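Local coordinates for protein multi-copper Oxidase CueO (Ochrobactrum, PDB 6EVG) that oxidises lignin model compounds and lignosulfonate as a laccase-like multicopper oxidase, probably passing electrons through its coppers to molecular oxygen, at residues A[193-198]-A[339-344]; A[228-233]-A[490-495]. One frame throughout, in Å; residues are numbered along the deposited sequence.

Interaction 1: residues A[193-198]-A[339-344]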
loop_
_atom_site.group_PDB
_atom_site.type_symbol
_atom_site.label_atom_id
_atom_site.label_comp_id
_atom_site.label_asym_id
_atom_site.label_seq_id
_atom_site.Cartn_x
_atom_site.Cartn_y
_atom_site.Cartn_z
ATOM N N ASP A 193 7.011 -20.008 -3.751
ATOM C CA ASP A 193 6.271 -18.712 -3.760
ATOM C C ASP A 193 5.496 -18.533 -2.484
ATOM O O ASP A 193 5.432 -17.422 -1.939
ATOM C CB ASP A 193 5.328 -18.615 -4.943
ATOM C CG ASP A 193 6.020 -18.670 -6.276
ATOM O OD1 ASP A 193 7.125 -18.067 -6.435
ATOM O OD2 ASP A 193 5.436 -19.266 -7.220
ATOM N N LEU A 194 4.886 -19.603 -1.991
ATOM C CA LEU A 194 4.115 -19.457 -0.734
ATOM C C LEU A 194 5.081 -19.177 0.421
ATOM O O LEU A 194 4.773 -18.399 1.333
ATOM C CB LEU A 194 3.267 -20.689 -0.432
ATOM C CG LEU A 194 2.157 -20.951 -1.395
ATOM C CD1 LEU A 194 1.385 -22.227 -0.999
ATOM C CD2 LEU A 194 1.205 -19.739 -1.564
ATOM N N MET A 195 6.262 -19.838 0.417
ATOM C CA MET A 195 7.219 -19.647 1.514
ATOM C C MET A 195 7.906 -18.294 1.449
ATOM O O MET A 195 8.126 -17.652 2.502
ATOM C CB MET A 195 8.232 -20.739 1.549
ATOM C CG MET A 195 7.632 -22.085 1.962
ATOM S SD MET A 195 8.738 -23.461 2.071
ATOM C CE MET A 195 9.670 -22.930 3.481
ATOM N N HIS A 196 8.231 -17.805 0.273
ATOM C CA HIS A 196 9.121 -16.617 0.123
ATOM C C HIS A 196 8.426 -15.393 -0.436
ATOM O O HIS A 196 9.045 -14.339 -0.452
ATOM C CB HIS A 196 10.379 -16.969 -0.698
ATOM C CG HIS A 196 11.202 -18.043 -0.035
ATOM N ND1 HIS A 196 11.903 -17.837 1.135
ATOM C CD2 HIS A 196 11.322 -19.356 -0.303
ATOM C CE1 HIS A 196 12.491 -18.969 1.510
ATOM N NE2 HIS A 196 12.173 -19.904 0.633
ATOM N N GLY A 197 7.185 -15.558 -0.888
ATOM C CA GLY A 197 6.470 -14.502 -1.612
ATOM C C GLY A 197 6.582 -14.688 -3.107
ATOM O O GLY A 197 7.599 -15.161 -3.615
ATOM N N PHE A 198 5.532 -14.289 -3.813
ATOM C CA PHE A 198 5.426 -14.417 -5.256
ATOM C C PHE A 198 6.007 -13.177 -5.900
ATOM O O PHE A 198 5.470 -12.077 -5.717
ATOM C CB PHE A 198 3.967 -14.573 -5.641
ATOM C CG PHE A 198 3.656 -14.721 -7.099
ATOM C CD1 PHE A 198 3.650 -15.976 -7.700
ATOM C CD2 PHE A 198 3.391 -13.640 -7.891
ATOM C CE1 PHE A 198 3.268 -16.150 -9.031
ATOM C CE2 PHE A 198 3.035 -13.791 -9.228
ATOM C CZ PHE A 198 2.997 -15.027 -9.792
ATOM N N GLU A 339 7.748 -17.857 9.998
ATOM C CA GLU A 339 7.639 -18.501 8.710
ATOM C C GLU A 339 7.501 -20.029 8.846
ATOM O O GLU A 339 7.215 -20.680 7.858
ATOM C CB GLU A 339 8.862 -18.201 7.853
ATOM C CG GLU A 339 9.000 -16.723 7.545
ATOM C CD GLU A 339 10.359 -16.303 6.919
ATOM O OE1 GLU A 339 10.822 -17.028 6.011
ATOM O OE2 GLU A 339 10.937 -15.203 7.347
ATOM N N ARG A 340 7.711 -20.597 10.036
ATOM C CA ARG A 340 7.608 -22.034 10.286
ATOM C C ARG A 340 8.370 -22.829 9.237
ATOM O O ARG A 340 7.890 -23.794 8.673
ATOM C CB ARG A 340 6.134 -22.491 10.377
ATOM C CG ARG A 340 5.398 -21.794 11.531
ATOM C CD ARG A 340 3.952 -22.268 11.679
ATOM N NE ARG A 340 3.820 -23.661 12.058
ATOM C CZ ARG A 340 3.658 -24.711 11.228
ATOM N NH1 ARG A 340 3.624 -24.598 9.881
ATOM N NH2 ARG A 340 3.522 -25.919 11.773
ATOM N N MET A 341 9.605 -22.389 8.960
ATOM C CA MET A 341 10.332 -22.958 7.864
ATOM C C MET A 341 10.614 -24.420 8.046
ATOM O O MET A 341 10.519 -25.144 7.088
ATOM C CB MET A 341 11.631 -22.195 7.610
ATOM C CG MET A 341 12.288 -22.602 6.297
ATOM S SD MET A 341 13.610 -21.496 5.772
ATOM C CE MET A 341 12.695 -20.000 5.426
ATOM N N ALA A 342 10.988 -24.860 9.238
ATOM C CA ALA A 342 11.301 -26.271 9.421
ATOM C C ALA A 342 10.096 -27.134 9.103
ATOM O O ALA A 342 10.236 -28.199 8.455
ATOM C CB ALA A 342 11.826 -26.504 10.827
ATOM N N GLU A 343 8.895 -26.665 9.477
ATOM C CA GLU A 343 7.701 -27.488 9.228
ATOM C C GLU A 343 7.299 -27.413 7.752
ATOM O O GLU A 343 6.919 -28.400 7.157
ATOM C CB GLU A 343 6.606 -27.046 10.214
ATOM C CG GLU A 343 6.884 -27.431 11.698
ATOM C CD GLU A 343 6.961 -28.970 12.107
ATOM O OE1 GLU A 343 6.379 -29.868 11.437
ATOM O OE2 GLU A 343 7.592 -29.328 13.167
ATOM N N ASN A 344 7.339 -26.219 7.142
ATOM C CA ASN A 344 7.005 -26.065 5.733
ATOM C C ASN A 344 8.041 -26.697 4.786
ATOM O O ASN A 344 7.656 -27.201 3.738
ATOM C CB ASN A 344 6.807 -24.589 5.403
ATOM C CG ASN A 344 5.581 -24.002 6.085
ATOM O OD1 ASN A 344 4.532 -24.668 6.212
ATOM N ND2 ASN A 344 5.700 -22.764 6.501
HETATM O O HOH W 1 9.674 -18.916 4.470
HETATM O O HOH W 2 12.481 -16.696 3.863
#
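The carboxylate oxygen OE1 of E339 is gripped by two water molecules, and each of them reaches across to the end of helix 191-196. One water donates to E339 OE1 over 2.7 Å and also donates to the carbonyl oxygen of M195 over 2.8 Å. The second donates to the same OE1 and stands 3.0 Å from H196 ND1, so a pair of waters links this carboxylate to a backbone carbonyl and an imidazole of 193-198. The other oxygen, OE2, is hydrogen-bonded to NE2 of H434, a copper ligand, while M195 O also accepts from NE2 of H495, another copper ligand.

Beside this wet seam runs a dry one, made mostly by two methionines whose side chains cross at about a right angle. The bend at the end of M195 (chi3 69°) brings its terminal methyl across the gap, with CE 3.8 Å from N344 CB and 3.9 Å from M341 CG. M341, its CG anti to the backbone N (chi1 -169°), carries its methyl CE to within 4.1 Å of CE1 on the H196 ring, while M195 CB sits over one face of that ring, toward its rim. N344 offers only its CB to M195; its amide ND2 donates to E400 O and, weakly, to E339 O, just ahead of the N-cap residue R340.

With no direct hydrogen bond between the segments, the polar joining is done by the waters and the apolar joining by methyl groups. Through E339 and M195 the contact forms part of the second shell of the copper site: each supplies an oxygen to the outer nitrogen of a ligand histidine, which is likely to fix how those two imidazoles are turned at the metal.

Interaction 2: residues A[228-233]-A[490-495]. With CU (copper (II) ion), chain B.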
loop_
_atom_site.group_PDB
_atom_site.type_symbol
_atom_site.label_atom_id
_atom_site.label_comp_id
_atom_site.label_asym_id
_atom_site.label_seq_id
_atom_site.Cartn_x
_atom_site.Cartn_y
_atom_site.Cartn_z
ATOM N N ALA A 228 2.626 -4.529 -5.210
ATOM C CA ALA A 228 3.016 -5.887 -5.581
ATOM C C ALA A 228 2.606 -6.902 -4.484
ATOM O O ALA A 228 2.343 -6.529 -3.343
ATOM C CB ALA A 228 4.524 -5.964 -5.749
ATOM N N ASN A 229 2.591 -8.190 -4.874
ATOM C CA ASN A 229 2.325 -9.235 -3.890
ATOM C C ASN A 229 3.368 -9.311 -2.801
ATOM O O ASN A 229 3.059 -9.646 -1.664
ATOM C CB ASN A 229 2.214 -10.604 -4.578
ATOM C CG ASN A 229 0.877 -10.833 -5.241
ATOM O OD1 ASN A 229 0.348 -9.971 -5.945
ATOM N ND2 ASN A 229 0.308 -12.037 -5.012
ATOM N N ALA A 230 4.625 -9.092 -3.195
ATOM C CA ALA A 230 5.758 -9.450 -2.304
ATOM C C ALA A 230 7.009 -8.622 -2.513
ATOM O O ALA A 230 7.730 -8.366 -1.549
ATOM C CB ALA A 230 6.108 -10.922 -2.425
ATOM N N ARG A 231 7.318 -8.266 -3.751
ATOM C CA ARG A 231 8.557 -7.581 -4.088
ATOM C C ARG A 231 8.676 -6.279 -3.318
ATOM O O ARG A 231 7.722 -5.480 -3.302
ATOM C CB ARG A 231 8.585 -7.279 -5.567
ATOM C CG ARG A 231 9.815 -6.547 -6.061
ATOM C CD ARG A 231 9.870 -6.410 -7.564
ATOM N NE ARG A 231 10.082 -7.661 -8.253
ATOM C CZ ARG A 231 11.272 -8.175 -8.581
ATOM N NH1 ARG A 231 12.387 -7.527 -8.248
ATOM N NH2 ARG A 231 11.352 -9.302 -9.246
ATOM N N ASN A 232 9.863 -5.992 -2.772
ATOM C CA ASN A 232 10.222 -4.678 -2.258
ATOM C C ASN A 232 10.917 -3.905 -3.371
ATOM O O ASN A 232 11.741 -4.458 -4.127
ATOM C CB ASN A 232 11.150 -4.770 -1.077
ATOM C CG ASN A 232 10.537 -5.527 0.073
ATOM O OD1 ASN A 232 9.403 -5.256 0.462
ATOM N ND2 ASN A 232 11.283 -6.489 0.636
ATOM N N PHE A 233 10.581 -2.613 -3.506
ATOM C CA PHE A 233 11.254 -1.751 -4.446
ATOM C C PHE A 233 12.237 -0.881 -3.701
ATOM O O PHE A 233 12.000 -0.482 -2.566
ATOM C CB PHE A 233 10.241 -0.897 -5.240
ATOM C CG PHE A 233 9.391 -1.714 -6.153
ATOM C CD1 PHE A 233 9.804 -2.105 -7.389
ATOM C CD2 PHE A 233 8.116 -2.147 -5.735
ATOM C CE1 PHE A 233 9.029 -2.876 -8.230
ATOM C CE2 PHE A 233 7.355 -2.968 -6.545
ATOM C CZ PHE A 233 7.788 -3.318 -7.789
ATOM N N CYS A 490 1.240 -9.668 7.893
ATOM C CA CYS A 490 2.262 -9.441 6.881
ATOM C C CYS A 490 1.555 -9.071 5.593
ATOM O O CYS A 490 0.540 -9.662 5.226
ATOM C CB CYS A 490 3.122 -10.660 6.702
ATOM S SG CYS A 490 4.422 -10.392 5.481
ATOM N N HIS A 491 2.127 -8.098 4.865
ATOM C CA HIS A 491 1.634 -7.667 3.575
ATOM C C HIS A 491 2.305 -8.347 2.363
ATOM O O HIS A 491 2.011 -7.955 1.237
ATOM C CB HIS A 491 1.626 -6.118 3.450
ATOM C CG HIS A 491 0.439 -5.548 2.740
ATOM N ND1 HIS A 491 0.196 -5.654 1.402
ATOM C CD2 HIS A 491 -0.639 -4.891 3.266
ATOM C CE1 HIS A 491 -1.006 -5.076 1.137
ATOM N NE2 HIS A 491 -1.512 -4.587 2.252
ATOM N N VAL A 492 3.134 -9.389 2.615
ATOM C CA VAL A 492 3.440 -10.356 1.575
ATOM C C VAL A 492 2.200 -11.232 1.463
ATOM O O VAL A 492 1.852 -11.917 2.398
ATOM C CB VAL A 492 4.718 -11.179 1.908
ATOM C CG1 VAL A 492 4.881 -12.336 0.958
ATOM C CG2 VAL A 492 5.923 -10.282 1.833
ATOM N N LEU A 493 1.508 -11.118 0.343
ATOM C CA LEU A 493 0.142 -11.645 0.308
ATOM C C LEU A 493 0.115 -13.157 0.451
ATOM O O LEU A 493 -0.852 -13.720 1.026
ATOM C CB LEU A 493 -0.561 -11.184 -0.956
ATOM C CG LEU A 493 -0.653 -9.665 -1.109
ATOM C CD1 LEU A 493 -1.469 -9.340 -2.354
ATOM C CD2 LEU A 493 -1.272 -9.025 0.119
ATOM N N GLU A 494 1.131 -13.857 -0.048
ATOM C CA GLU A 494 1.231 -15.297 0.169
ATOM C C GLU A 494 1.308 -15.639 1.659
ATOM O O GLU A 494 0.684 -16.616 2.126
ATOM C CB GLU A 494 2.444 -15.851 -0.562
ATOM C CG GLU A 494 2.296 -15.860 -2.059
ATOM C CD GLU A 494 2.227 -14.489 -2.715
ATOM O OE1 GLU A 494 3.067 -13.620 -2.350
ATOM O OE2 GLU A 494 1.374 -14.314 -3.614
ATOM N N HIS A 495 2.048 -14.837 2.419
ATOM C CA HIS A 495 2.246 -15.098 3.866
ATOM C C HIS A 495 0.915 -14.880 4.579
ATOM O O HIS A 495 0.539 -15.681 5.443
ATOM C CB HIS A 495 3.326 -14.202 4.440
ATOM C CG HIS A 495 4.682 -14.535 3.952
ATOM N ND1 HIS A 495 5.740 -13.721 4.329
ATOM C CD2 HIS A 495 5.158 -15.547 3.183
ATOM C CE1 HIS A 495 6.819 -14.298 3.809
ATOM N NE2 HIS A 495 6.497 -15.374 3.095
HETATM CU CU CU B . 5.744 -12.094 5.492
HETATM O O HOH W 3 0.784 -6.887 -1.141
#
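The A230 methyl and N229 pack against the type 1 copper loop of a cupredoxin domain, in which C490 and H495 bind the metal and H434 completes the protein ligands. Two hydrogen bonds carry the polar part. L493 N, in the first turn of its helix, donates to N229 O over 2.9 Å, nearly straight at 164° and in the carbonyl plane. N229 ND2 reaches E494 OE2, also at 2.9 Å, meeting the syn lone pair with amide and carboxylate almost coplanar; OE2 is shared with the Y187 hydroxyl, and N229 OD1 takes a hydrogen bond from H143. Putting an alanine in place of N229 would probably leave H143 without its acceptor and E494 OE2 with Y187 but not this in-plane donor, the carboxylate less firmly held. One water donates to both A228 O and H491 O, bridging the backbones.

Packing fills in around these bonds: L493 CD1 lies 4.0 Å from the amide carbon CG of N229, and the apolar pair A230 CB and V492 CG1 meet at 3.9 Å. V492 CG1, anti to the backbone N (chi1 170°), also sits over the centre of the H495 ring. Copper is 2.2 Å from C490 SG, a sulfur that also accepts a hydrogen bond from V492 N.

In the fold
Reading from the N terminus, the chain passes helix 191-196, then the loop between strands 219-226 and 233-237, before reaching helix 341-348 and finally the copper-binding loop near the C terminus. Interaction 1 closes a loop of 140 residues and interaction 2 one of 256; because 228-233 falls inside the first loop and 490-495 beyond it, the two cross. Both join parts of the middle cupredoxin domain to the last one. Their centres are 13 Å apart and they touch directly, F198 N lying 2.9 Å from E494 OE1 in a probable hydrogen bond. Segment 490-495 is thus held from two places in the middle domain.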